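Local atomic coordinates of selenium-binding protein (Sulfolobus tokodaii, PDB entry 2ECE), a protein that is of unknown function but folds as a beta propeller and, as a member of its family, possibly binds selenium. Residues L278-W283 with V319-T324; E248-A253 with V272-D277; F268-V273 with T324-S329; S338-G343 with T380-M385. All blocks are in the same frame, centred on the assembly; numbering follows the deposited sequence.

Contact 1: residues L278-W283 with V319-T324; sequences LSSSIW and VPPLVT
The rings of Pro320 and Pro321 meet the 278-283 segment through their outer carbons: CG of Pro320 lies 4.0 Å from Leu278 CD1, the two side chains running side by side, while CG of Pro321 comes within 3.2 Å of Ser280 OG. The Trp283 indole, further along the strand, keeps Ser281 O in plane at its edge and does not reach 319-324. With OG beside its own backbone N (chi1 -75°), the Ser280 hydroxyl accepts an almost straight bond from Val323 N (3.1 Å, 176° at the hydrogen) and also bonds to Val272 O on the adjoining strand. In this beta propeller the segment 319-324 carries the chain from the last strand of one blade to the first strand of the next, and the bond from Val323 N ties that crossing to the blade it is leaving. Were an alanine here, Val323 N would probably lose its acceptor and Val272 O the hydroxyl, in a buried setting. Beside it, water 1 donates to Leu278 O and accepts from Leu322 N. The side chains of Ile282 and Val323 cross at about a right angle, Ile282 CD1 4.1 Å from Val323 CG1.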
loop_
_atom_site.group_PDB
_atom_site.type_symbol
_atom_site.label_atom_id
_atom_site.label_comp_id
_atom_site.label_asym_id
_atom_site.label_seq_id
_atom_site.Cartn_x
_atom_site.Cartn_y
_atom_site.Cartn_z
ATOM N N LEU A 278 12.948 16.792 -8.794
ATOM C CA LEU A 278 11.579 16.407 -8.442
ATOM C C LEU A 278 11.024 15.186 -9.174
ATOM O O LEU A 278 9.818 14.951 -9.146
ATOM C CB LEU A 278 10.618 17.578 -8.681
ATOM C CG LEU A 278 10.792 18.881 -7.901
ATOM C CD1 LEU A 278 9.886 19.949 -8.500
ATOM C CD2 LEU A 278 10.456 18.651 -6.440
ATOM N N SER A 279 11.884 14.415 -9.832
ATOM C CA SER A 279 11.417 13.234 -10.545
ATOM C C SER A 279 11.158 12.078 -9.582
ATOM O O SER A 279 11.588 12.108 -8.427
ATOM C CB SER A 279 12.448 12.787 -11.578
ATOM O OG SER A 279 13.624 12.322 -10.944
ATOM N N SER A 280 10.436 11.075 -10.067
ATOM C CA SER A 280 10.151 9.873 -9.290
ATOM C C SER A 280 10.922 8.777 -10.006
ATOM O O SER A 280 11.205 8.889 -11.205
ATOM C CB SER A 280 8.650 9.540 -9.297
ATOM O OG SER A 280 7.918 10.415 -8.451
ATOM N N SER A 281 11.286 7.727 -9.283
ATOM C CA SER A 281 12.014 6.640 -9.908
ATOM C C SER A 281 11.627 5.311 -9.293
ATOM O O SER A 281 11.269 5.239 -8.113
ATOM C CB SER A 281 13.527 6.860 -9.788
ATOM O OG SER A 281 13.920 7.115 -8.452
ATOM N N ILE A 282 11.666 4.269 -10.114
ATOM C CA ILE A 282 11.356 2.923 -9.661
ATOM C C ILE A 282 12.673 2.170 -9.662
ATOM O O ILE A 282 13.446 2.251 -10.619
ATOM C CB ILE A 282 10.366 2.223 -10.601
ATOM C CG1 ILE A 282 9.053 3.012 -10.644
ATOM C CG2 ILE A 282 10.132 0.794 -10.138
ATOM C CD1 ILE A 282 8.449 3.292 -9.268
ATOM N N TRP A 283 12.935 1.449 -8.580
ATOM C CA TRP A 283 14.172 0.708 -8.460
ATOM C C TRP A 283 13.935 -0.784 -8.338
ATOM O O TRP A 283 12.996 -1.221 -7.674
ATOM C CB TRP A 283 14.957 1.203 -7.247
ATOM C CG TRP A 283 15.463 2.607 -7.384
ATOM C CD1 TRP A 283 14.719 3.752 -7.443
ATOM C CD2 TRP A 283 16.833 3.013 -7.469
ATOM N NE1 TRP A 283 15.544 4.848 -7.556
ATOM C CE2 TRP A 283 16.845 4.422 -7.576
ATOM C CE3 TRP A 283 18.051 2.322 -7.467
ATOM C CZ2 TRP A 283 18.035 5.155 -7.679
ATOM C CZ3 TRP A 283 19.240 3.056 -7.570
ATOM C CH2 TRP A 283 19.217 4.455 -7.675
ATOM N N VAL A 319 5.025 20.154 -11.837
ATOM C CA VAL A 319 4.214 19.193 -11.099
ATOM C C VAL A 319 5.018 17.905 -11.025
ATOM O O VAL A 319 5.305 17.283 -12.050
ATOM C CB VAL A 319 2.878 18.902 -11.814
ATOM C CG1 VAL A 319 2.042 17.921 -10.988
ATOM C CG2 VAL A 319 2.113 20.201 -12.037
ATOM N N PRO A 320 5.416 17.495 -9.815
ATOM C CA PRO A 320 6.192 16.260 -9.711
ATOM C C PRO A 320 5.238 15.106 -9.976
ATOM O O PRO A 320 4.040 15.216 -9.702
ATOM C CB PRO A 320 6.689 16.279 -8.263
ATOM C CG PRO A 320 6.562 17.746 -7.851
ATOM C CD PRO A 320 5.269 18.129 -8.497
ATOM N N PRO A 321 5.740 13.999 -10.541
ATOM C CA PRO A 321 4.824 12.889 -10.787
ATOM C C PRO A 321 4.301 12.332 -9.466
ATOM O O PRO A 321 3.145 11.927 -9.376
ATOM C CB PRO A 321 5.692 11.887 -11.548
ATOM C CG PRO A 321 7.071 12.173 -11.021
ATOM C CD PRO A 321 7.092 13.680 -11.029
ATOM N N LEU A 322 5.156 12.354 -8.444
ATOM C CA LEU A 322 4.818 11.839 -7.117
ATOM C C LEU A 322 4.262 10.425 -7.198
ATOM O O LEU A 322 3.084 10.189 -6.914
ATOM C CB LEU A 322 3.800 12.742 -6.414
ATOM C CG LEU A 322 4.226 14.180 -6.098
ATOM C CD1 LEU A 322 3.060 14.921 -5.445
ATOM C CD2 LEU A 322 5.442 14.167 -5.183
ATOM N N VAL A 323 5.111 9.491 -7.608
ATOM C CA VAL A 323 4.709 8.091 -7.694
ATOM C C VAL A 323 4.698 7.587 -6.258
ATOM O O VAL A 323 5.756 7.396 -5.657
ATOM C CB VAL A 323 5.713 7.277 -8.535
ATOM C CG1 VAL A 323 5.356 5.792 -8.491
ATOM C CG2 VAL A 323 5.689 7.778 -9.988
ATOM N N THR A 324 3.498 7.385 -5.713
ATOM C CA THR A 324 3.339 6.943 -4.329
ATOM C C THR A 324 3.022 5.460 -4.106
ATOM O O THR A 324 3.238 4.943 -3.009
ATOM C CB THR A 324 2.251 7.770 -3.628
ATOM O OG1 THR A 324 1.048 7.721 -4.402
ATOM C CG2 THR A 324 2.695 9.221 -3.472
HETATM O O HOH W 1 7.927 13.218 -7.786
#

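Contact 2: residues E248-A253 with V272-D277; sequences EENRMA and VVSLKD
Met252 and Val272 meet in the tightly packed part of the contact, on the antiparallel strands 250-258 and 266-274 of a beta hairpin in one propeller blade, at the end away from its loop. CB of Met252 sits 3.7 Å from CB of Val272, and the extended chain beyond carries CE on to Val273 CG1. The backbones are closely tied here: Val272 N donates to Met252 O, while Arg251 and Val273 form a hydrogen-bonded pair, Arg251 N reaching Val273 O at 2.8 Å. The next pair, Asn250 with Ser274, is non-hydrogen-bonded, and Asn250 OD1 rests 3.4 Å from Ser274 CB as its ND2 donates to Leu246 O. Past it, Leu275 N closes the ladder with a short bond to Glu249 O. Arg251, on the same sheet face as Val273, is bent at chi2 (-64°) and folds back so that NH1 donates in the guanidinium plane to the carbonyl oxygens of both Glu248 and Asn250, while NH2 bonds to Lys223 O; Leu275 CD1 lies over one face of the Arg251 guanidinium, 3.8 Å above the plane at its centre. With a leucine in this place, the carbonyls of Glu248, Asn250 and Lys223 would probably lose their guanidinium donors and the chain at Glu248 be less firmly held. The far end is looser and wetter. Lys276 touches Glu249 CG through CB alone and runs outward. Ser274 OG accepts from Lys276 N in an ST turn, and water 2 joins it to the glutamate, 2.7 Å from Ser274 OG and 2.6 Å from Glu249 OE2.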
loop_
_atom_site.group_PDB
_atom_site.type_symbol
_atom_site.label_atom_id
_atom_site.label_comp_id
_atom_site.label_asym_id
_atom_site.label_seq_id
_atom_site.Cartn_x
_atom_site.Cartn_y
_atom_site.Cartn_z
ATOM N N GLU A 248 21.507 8.894 -3.901
ATOM C CA GLU A 248 21.830 9.864 -2.851
ATOM C C GLU A 248 20.849 11.027 -2.815
ATOM O O GLU A 248 20.548 11.554 -1.746
ATOM C CB GLU A 248 23.234 10.447 -3.045
ATOM C CG GLU A 248 24.392 9.669 -2.437
ATOM C CD GLU A 248 25.727 10.366 -2.694
ATOM O OE1 GLU A 248 25.846 11.035 -3.744
ATOM O OE2 GLU A 248 26.656 10.243 -1.864
ATOM N N GLU A 249 20.349 11.424 -3.981
ATOM C CA GLU A 249 19.439 12.562 -4.062
ATOM C C GLU A 249 17.947 12.256 -3.955
ATOM O O GLU A 249 17.130 13.177 -3.955
ATOM C CB GLU A 249 19.688 13.340 -5.360
ATOM C CG GLU A 249 18.965 12.770 -6.576
ATOM C CD GLU A 249 19.633 11.535 -7.161
ATOM O OE1 GLU A 249 20.448 10.890 -6.468
ATOM O OE2 GLU A 249 19.328 11.201 -8.324
ATOM N N ASN A 250 17.576 10.983 -3.869
ATOM C CA ASN A 250 16.155 10.639 -3.781
ATOM C C ASN A 250 15.650 10.553 -2.347
ATOM O O ASN A 250 16.415 10.274 -1.424
ATOM C CB ASN A 250 15.875 9.312 -4.496
ATOM C CG ASN A 250 16.243 9.353 -5.967
ATOM O OD1 ASN A 250 15.851 10.269 -6.690
ATOM N ND2 ASN A 250 16.992 8.351 -6.421
ATOM N N ARG A 251 14.356 10.792 -2.167
ATOM C CA ARG A 251 13.742 10.729 -0.847
ATOM C C ARG A 251 12.383 10.018 -0.870
ATOM O O ARG A 251 11.628 10.102 -1.837
ATOM C CB ARG A 251 13.582 12.140 -0.269
ATOM C CG ARG A 251 14.903 12.832 0.056
ATOM C CD ARG A 251 15.657 12.099 1.156
ATOM N NE ARG A 251 16.868 12.805 1.573
ATOM C CZ ARG A 251 18.017 12.802 0.900
ATOM N NH1 ARG A 251 18.125 12.120 -0.234
ATOM N NH2 ARG A 251 19.061 13.485 1.364
ATOM N N MET A 252 12.096 9.335 0.230
ATOM C CA MET A 252 10.877 8.578 0.422
ATOM C C MET A 252 10.938 7.250 -0.345
ATOM O O MET A 252 10.431 7.133 -1.465
ATOM C CB MET A 252 9.669 9.399 -0.039
ATOM C CG MET A 252 9.474 10.713 0.728
ATOM S SD MET A 252 7.920 11.553 0.364
ATOM C CE MET A 252 8.365 13.296 0.645
ATOM N N ALA A 253 11.438 6.222 0.338
ATOM C CA ALA A 253 11.538 4.880 -0.220
ATOM C C ALA A 253 10.265 4.232 0.341
ATOM O O ALA A 253 10.286 3.760 1.488
ATOM C CB ALA A 253 12.799 4.184 0.314
ATOM N N VAL A 272 9.737 8.350 -4.220
ATOM C CA VAL A 272 8.806 9.421 -4.569
ATOM C C VAL A 272 9.353 10.697 -5.205
ATOM O O VAL A 272 8.816 11.164 -6.211
ATOM C CB VAL A 272 7.951 9.833 -3.343
ATOM C CG1 VAL A 272 6.959 10.922 -3.740
ATOM C CG2 VAL A 272 7.206 8.616 -2.798
ATOM N N VAL A 273 10.409 11.268 -4.643
ATOM C CA VAL A 273 10.908 12.518 -5.191
ATOM C C VAL A 273 12.419 12.712 -5.132
ATOM O O VAL A 273 13.076 12.358 -4.150
ATOM C CB VAL A 273 10.209 13.705 -4.492
ATOM C CG1 VAL A 273 10.405 13.603 -2.993
ATOM C CG2 VAL A 273 10.749 15.029 -5.017
ATOM N N SER A 274 12.963 13.272 -6.208
ATOM C CA SER A 274 14.388 13.551 -6.297
ATOM C C SER A 274 14.634 14.983 -5.860
ATOM O O SER A 274 13.922 15.891 -6.277
ATOM C CB SER A 274 14.877 13.376 -7.736
ATOM O OG SER A 274 16.116 14.040 -7.921
ATOM N N LEU A 275 15.640 15.191 -5.020
ATOM C CA LEU A 275 15.954 16.536 -4.562
ATOM C C LEU A 275 16.629 17.350 -5.665
ATOM O O LEU A 275 16.801 18.560 -5.527
ATOM C CB LEU A 275 16.867 16.489 -3.335
ATOM C CG LEU A 275 16.286 15.889 -2.051
ATOM C CD1 LEU A 275 17.285 16.052 -0.926
ATOM C CD2 LEU A 275 14.980 16.579 -1.698
ATOM N N LYS A 276 17.005 16.686 -6.756
ATOM C CA LYS A 276 17.663 17.362 -7.874
ATOM C C LYS A 276 16.681 17.942 -8.890
ATOM O O LYS A 276 16.836 19.086 -9.329
ATOM C CB LYS A 276 18.607 16.403 -8.605
ATOM C CG LYS A 276 19.279 17.022 -9.830
ATOM C CD LYS A 276 19.854 15.964 -10.770
ATOM C CE LYS A 276 20.499 16.606 -12.001
ATOM N NZ LYS A 276 20.891 15.611 -13.051
ATOM N N ASP A 277 15.674 17.160 -9.270
ATOM C CA ASP A 277 14.711 17.624 -10.259
ATOM C C ASP A 277 13.262 17.217 -10.014
ATOM O O ASP A 277 12.438 17.283 -10.926
ATOM C CB ASP A 277 15.132 17.156 -11.653
ATOM C CG ASP A 277 15.271 15.648 -11.741
ATOM O OD1 ASP A 277 14.936 14.961 -10.752
ATOM O OD2 ASP A 277 15.711 15.147 -12.799
HETATM O O HOH W 2 17.593 12.555 -9.643
#

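Contact 3: residues F268-V273 with T324-S329; sequences FINMVV and TDIDIS
Phe268-Val273 and Ile326-Ile328 run nearly antiparallel, their strand axes 164° apart, yet they approach no closer than 8.0 Å, so they face each other as layers of two sheets rather than as paired strands. Side chains fill the interval. Ile326 reaches well across: its CG1 stands between its own backbone N and carbonyl carbon (chi1 54°), and CD1 then ends against the peptide joining Phe268 to Ile269, 3.8 Å from both Phe268 C and Ile269 N. The same methyl lies 4.0 Å from Phe268 CB, and the other branch, CG2, meets Asn270 CB. Ile328 comes to the phenyl ring at its edge, near the ring plane: CD1 is 3.6 Å from Phe268 CD1, the two side chains crossing at about a right angle. At the other end Asn270 is the polar element. Its ND2 bonds to Val323 O, just ahead of the 324-329 segment, and lies 3.3 Å from Thr324 O, which places the amide beside two successive carbonyls of the incoming chain. Val272 CG2 grazes Thr324 CA, while Thr324 OG1 turns elsewhere, to Gln384. The second strand of one propeller blade thus faces the first strand of the next. Because the middle of the interface is aliphatic and aromatic, and the ND2 of Asn270 is bonded to Val323 O, the blades are probably held here mainly by hydrophobic packing, the asparagine amide tying down the linking chain at Val323.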
loop_
_atom_site.group_PDB
_atom_site.type_symbol
_atom_site.label_atom_id
_atom_site.label_comp_id
_atom_site.label_asym_id
_atom_site.label_seq_id
_atom_site.Cartn_x
_atom_site.Cartn_y
_atom_site.Cartn_z
ATOM N N PHE A 268 10.433 -4.631 -6.726
ATOM C CA PHE A 268 10.543 -3.196 -6.979
ATOM C C PHE A 268 10.218 -2.333 -5.767
ATOM O O PHE A 268 9.700 -2.816 -4.750
ATOM C CB PHE A 268 9.603 -2.778 -8.115
ATOM C CG PHE A 268 9.860 -3.486 -9.417
ATOM C CD1 PHE A 268 9.312 -4.742 -9.665
ATOM C CD2 PHE A 268 10.654 -2.890 -10.400
ATOM C CE1 PHE A 268 9.549 -5.400 -10.879
ATOM C CE2 PHE A 268 10.899 -3.536 -11.618
ATOM C CZ PHE A 268 10.345 -4.795 -11.856
ATOM N N ILE A 269 10.548 -1.050 -5.895
ATOM C CA ILE A 269 10.259 -0.050 -4.874
ATOM C C ILE A 269 10.270 1.316 -5.546
ATOM O O ILE A 269 11.052 1.564 -6.473
ATOM C CB ILE A 269 11.283 -0.043 -3.711
ATOM C CG1 ILE A 269 10.819 0.952 -2.638
ATOM C CG2 ILE A 269 12.661 0.354 -4.210
ATOM C CD1 ILE A 269 11.655 0.941 -1.362
ATOM N N ASN A 270 9.383 2.190 -5.090
ATOM C CA ASN A 270 9.295 3.529 -5.639
ATOM C C ASN A 270 9.958 4.568 -4.737
ATOM O O ASN A 270 9.834 4.518 -3.506
ATOM C CB ASN A 270 7.824 3.907 -5.865
ATOM C CG ASN A 270 6.988 3.855 -4.581
ATOM O OD1 ASN A 270 6.978 2.850 -3.867
ATOM N ND2 ASN A 270 6.272 4.935 -4.297
ATOM N N MET A 271 10.697 5.477 -5.364
ATOM C CA MET A 271 11.336 6.587 -4.672
ATOM C C MET A 271 10.463 7.733 -5.146
ATOM O O MET A 271 10.437 8.041 -6.337
ATOM C CB MET A 271 12.778 6.790 -5.145
ATOM C CG MET A 271 13.772 5.794 -4.580
ATOM S SD MET A 271 13.625 5.553 -2.778
ATOM C CE MET A 271 13.995 7.183 -2.160
ATOM N N VAL A 272 9.737 8.350 -4.220
ATOM C CA VAL A 272 8.806 9.421 -4.569
ATOM C C VAL A 272 9.353 10.697 -5.205
ATOM O O VAL A 272 8.816 11.164 -6.211
ATOM C CB VAL A 272 7.951 9.833 -3.343
ATOM C CG1 VAL A 272 6.959 10.922 -3.740
ATOM C CG2 VAL A 272 7.206 8.616 -2.798
ATOM N N VAL A 273 10.409 11.268 -4.643
ATOM C CA VAL A 273 10.908 12.518 -5.191
ATOM C C VAL A 273 12.419 12.712 -5.132
ATOM O O VAL A 273 13.076 12.358 -4.150
ATOM C CB VAL A 273 10.209 13.705 -4.492
ATOM C CG1 VAL A 273 10.405 13.603 -2.993
ATOM C CG2 VAL A 273 10.749 15.029 -5.017
ATOM N N THR A 324 3.498 7.385 -5.713
ATOM C CA THR A 324 3.339 6.943 -4.329
ATOM C C THR A 324 3.022 5.460 -4.106
ATOM O O THR A 324 3.238 4.943 -3.009
ATOM C CB THR A 324 2.251 7.770 -3.628
ATOM O OG1 THR A 324 1.048 7.721 -4.402
ATOM C CG2 THR A 324 2.695 9.221 -3.472
ATOM N N ASP A 325 2.496 4.781 -5.121
ATOM C CA ASP A 325 2.190 3.362 -4.986
ATOM C C ASP A 325 2.545 2.564 -6.240
ATOM O O ASP A 325 2.558 3.100 -7.353
ATOM C CB ASP A 325 0.702 3.152 -4.660
ATOM C CG ASP A 325 0.392 1.714 -4.242
ATOM O OD1 ASP A 325 1.149 1.173 -3.417
ATOM O OD2 ASP A 325 -0.604 1.126 -4.719
ATOM N N ILE A 326 2.853 1.284 -6.039
ATOM C CA ILE A 326 3.171 0.368 -7.133
ATOM C C ILE A 326 2.551 -0.981 -6.787
ATOM O O ILE A 326 2.332 -1.290 -5.609
ATOM C CB ILE A 326 4.700 0.168 -7.331
ATOM C CG1 ILE A 326 5.356 -0.254 -6.014
ATOM C CG2 ILE A 326 5.323 1.433 -7.884
ATOM C CD1 ILE A 326 6.768 -0.804 -6.175
ATOM N N ASP A 327 2.269 -1.779 -7.810
ATOM C CA ASP A 327 1.677 -3.089 -7.593
ATOM C C ASP A 327 1.976 -3.942 -8.823
ATOM O O ASP A 327 1.944 -3.447 -9.944
ATOM C CB ASP A 327 0.170 -2.939 -7.380
ATOM C CG ASP A 327 -0.407 -4.022 -6.490
ATOM O OD1 ASP A 327 0.368 -4.691 -5.775
ATOM O OD2 ASP A 327 -1.644 -4.194 -6.489
ATOM N N ILE A 328 2.271 -5.219 -8.603
ATOM C CA ILE A 328 2.610 -6.138 -9.688
ATOM C C ILE A 328 1.532 -7.196 -9.898
ATOM O O ILE A 328 1.007 -7.760 -8.931
ATOM C CB ILE A 328 3.940 -6.866 -9.381
ATOM C CG1 ILE A 328 5.041 -5.844 -9.091
ATOM C CG2 ILE A 328 4.326 -7.770 -10.543
ATOM C CD1 ILE A 328 6.315 -6.468 -8.558
ATOM N N SER A 329 1.197 -7.479 -11.154
ATOM C CA SER A 329 0.189 -8.506 -11.430
ATOM C C SER A 329 0.755 -9.863 -11.009
ATOM O O SER A 329 1.970 -10.045 -10.989
ATOM C CB SER A 329 -0.181 -8.521 -12.919
ATOM O OG SER A 329 0.967 -8.643 -13.737
#

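Contact 4: residues S338-G343 with T380-M385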
loop_
_atom_site.group_PDB
_atom_site.type_symbol
_atom_site.label_atom_id
_atom_site.label_comp_id
_atom_site.label_asym_id
_atom_site.label_seq_id
_atom_site.Cartn_x
_atom_site.Cartn_y
_atom_site.Cartn_z
ATOM N N SER A 338 1.108 4.647 -9.804
ATOM C CA SER A 338 0.141 5.723 -9.728
ATOM C C SER A 338 0.992 6.987 -9.659
ATOM O O SER A 338 2.083 6.982 -9.082
ATOM C CB SER A 338 -0.727 5.593 -8.473
ATOM O OG SER A 338 0.051 5.717 -7.291
ATOM N N LEU A 339 0.521 8.056 -10.290
ATOM C CA LEU A 339 1.230 9.327 -10.257
ATOM C C LEU A 339 0.248 10.261 -9.579
ATOM O O LEU A 339 -0.651 10.811 -10.214
ATOM C CB LEU A 339 1.561 9.829 -11.669
ATOM C CG LEU A 339 2.833 9.309 -12.350
ATOM C CD1 LEU A 339 2.658 7.851 -12.749
ATOM C CD2 LEU A 339 3.129 10.161 -13.585
ATOM N N TRP A 340 0.423 10.414 -8.274
ATOM C CA TRP A 340 -0.451 11.237 -7.458
ATOM C C TRP A 340 -0.300 12.733 -7.708
ATOM O O TRP A 340 -1.160 13.515 -7.318
ATOM C CB TRP A 340 -0.185 10.927 -5.987
ATOM C CG TRP A 340 -1.236 11.436 -5.069
ATOM C CD1 TRP A 340 -2.545 11.041 -5.017
ATOM C CD2 TRP A 340 -1.061 12.390 -4.017
ATOM N NE1 TRP A 340 -3.195 11.690 -3.987
ATOM C CE2 TRP A 340 -2.307 12.526 -3.361
ATOM C CE3 TRP A 340 0.028 13.150 -3.567
ATOM C CZ2 TRP A 340 -2.489 13.379 -2.275
ATOM C CZ3 TRP A 340 -0.157 14.003 -2.481
ATOM C CH2 TRP A 340 -1.406 14.110 -1.853
ATOM N N GLY A 341 0.794 13.129 -8.351
ATOM C CA GLY A 341 1.002 14.538 -8.636
ATOM C C GLY A 341 0.436 14.890 -9.997
ATOM O O GLY A 341 -0.502 15.676 -10.115
ATOM N N ILE A 342 0.998 14.279 -11.034
ATOM C CA ILE A 342 0.550 14.531 -12.395
ATOM C C ILE A 342 -0.880 14.053 -12.671
ATOM O O ILE A 342 -1.646 14.744 -13.350
ATOM C CB ILE A 342 1.542 13.900 -13.396
ATOM C CG1 ILE A 342 2.806 14.764 -13.445
ATOM C CG2 ILE A 342 0.893 13.752 -14.772
ATOM C CD1 ILE A 342 3.992 14.096 -14.075
ATOM N N GLY A 343 -1.241 12.883 -12.144
ATOM C CA GLY A 343 -2.583 12.358 -12.342
ATOM C C GLY A 343 -2.687 11.200 -13.321
ATOM O O GLY A 343 -3.438 11.267 -14.298
ATOM N N THR A 380 -11.336 14.720 -7.687
ATOM C CA THR A 380 -10.402 15.505 -6.897
ATOM C C THR A 380 -9.190 14.613 -6.623
ATOM O O THR A 380 -9.277 13.385 -6.743
ATOM C CB THR A 380 -11.017 15.947 -5.552
ATOM O OG1 THR A 380 -11.450 14.798 -4.813
ATOM C CG2 THR A 380 -12.200 16.871 -5.787
ATOM N N GLY A 381 -8.063 15.218 -6.268
ATOM C CA GLY A 381 -6.873 14.433 -6.000
ATOM C C GLY A 381 -6.355 13.762 -7.259
ATOM O O GLY A 381 -6.459 14.322 -8.357
ATOM N N ALA A 382 -5.801 12.562 -7.105
ATOM C CA ALA A 382 -5.250 11.814 -8.231
ATOM C C ALA A 382 -5.087 10.352 -7.817
ATOM O O ALA A 382 -5.356 10.000 -6.671
ATOM C CB ALA A 382 -3.905 12.402 -8.623
ATOM N N PRO A 383 -4.661 9.481 -8.749
ATOM C CA PRO A 383 -4.488 8.069 -8.386
ATOM C C PRO A 383 -3.436 7.940 -7.286
ATOM O O PRO A 383 -2.430 8.648 -7.293
ATOM C CB PRO A 383 -4.013 7.432 -9.684
ATOM C CG PRO A 383 -4.636 8.298 -10.742
ATOM C CD PRO A 383 -4.414 9.683 -10.190
ATOM N N GLN A 384 -3.743 7.145 -6.271
ATOM C CA GLN A 384 -2.790 6.901 -5.199
ATOM C C GLN A 384 -2.638 5.383 -5.021
ATOM O O GLN A 384 -1.819 4.749 -5.687
ATOM C CB GLN A 384 -3.283 7.586 -3.928
ATOM C CG GLN A 384 -2.207 7.970 -2.936
ATOM C CD GLN A 384 -1.499 6.765 -2.341
ATOM O OE1 GLN A 384 -0.562 6.225 -2.930
ATOM N NE2 GLN A 384 -1.957 6.330 -1.172
ATOM N N MET A 385 -3.455 4.799 -4.153
ATOM C CA MET A 385 -3.383 3.361 -3.935
ATOM C C MET A 385 -3.995 2.614 -5.108
ATOM O O MET A 385 -4.968 3.065 -5.712
ATOM C CB MET A 385 -4.103 2.943 -2.649
ATOM C CG MET A 385 -3.323 3.210 -1.377
ATOM S SD MET A 385 -1.593 2.714 -1.460
ATOM C CE MET A 385 -1.724 0.913 -1.408
#
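Trp340 and Gln384 set the geometry, the glutamine crossing the indole obliquely with its amide plane 89° from the ring plane. Gln384 CG lies over one face of the five-membered ring, a CH-pi contact 4.1 Å from the centroid and 26° off the normal, and CB adds to it beside Trp340 CD1. The amide beyond is directed elsewhere: OE1 is bonded to Thr324 OG1 and NE2 to Ser400 O, which fixes the rotation of the group whose methylene covers the ring. The indole edge turns to the 380-385 backbone instead. With CG opposite the backbone N (chi1 -165°), CD1 is brought 3.3 Å from Pro383 O and close to Ala382 O, while NE1 donates to Asn399 O. Tyr410 meets this ring edge-to-face. Ala382 inserts its methyl beneath the turn, CB lying 3.2 Å from Trp340 O and facing Gly343 CA. Gly343 has a positive phi, and a CB there would collide with the preceding carbonyl oxygen and come close to the Ala382 methyl; its N closes the turn on Leu339 O. Pro383 CD packs against Gly343, and its CB against Ser338 CB. Ser338 OG makes the one hydrogen bond across the contact, to Gln384 O at 2.6 Å, in the carbonyl plane and on a lone pair. Together these contacts seat the chain that leads into strand 386-388 against the turn between the second and third strands of the preceding sheet, the junction of neighbouring blades in a beta propeller.

In the fold
The four contacts step across three successive blades. Contact 2 ties together the first two strands of one blade, and contact 1 joins the third strand of that blade to the outgoing linker, the centres of the two contacts about 8 Å apart; Ser280 OG and Val272 O, 2.5 Å apart, connect them. Contact 3 continues from the same linker into the next blade, sharing Thr324 with contact 1 and Val272 and Val273 with contact 2. Contact 4 repeats the junction one blade further on, reached through Thr324 OG1 and Gln384 OE1 at 2.6 Å. Contacts 2 and 4 do not touch, their centres about 18 Å apart. Contact 3 lies nearest the middle of the chain, its centre about 9 Å from the chain's centre.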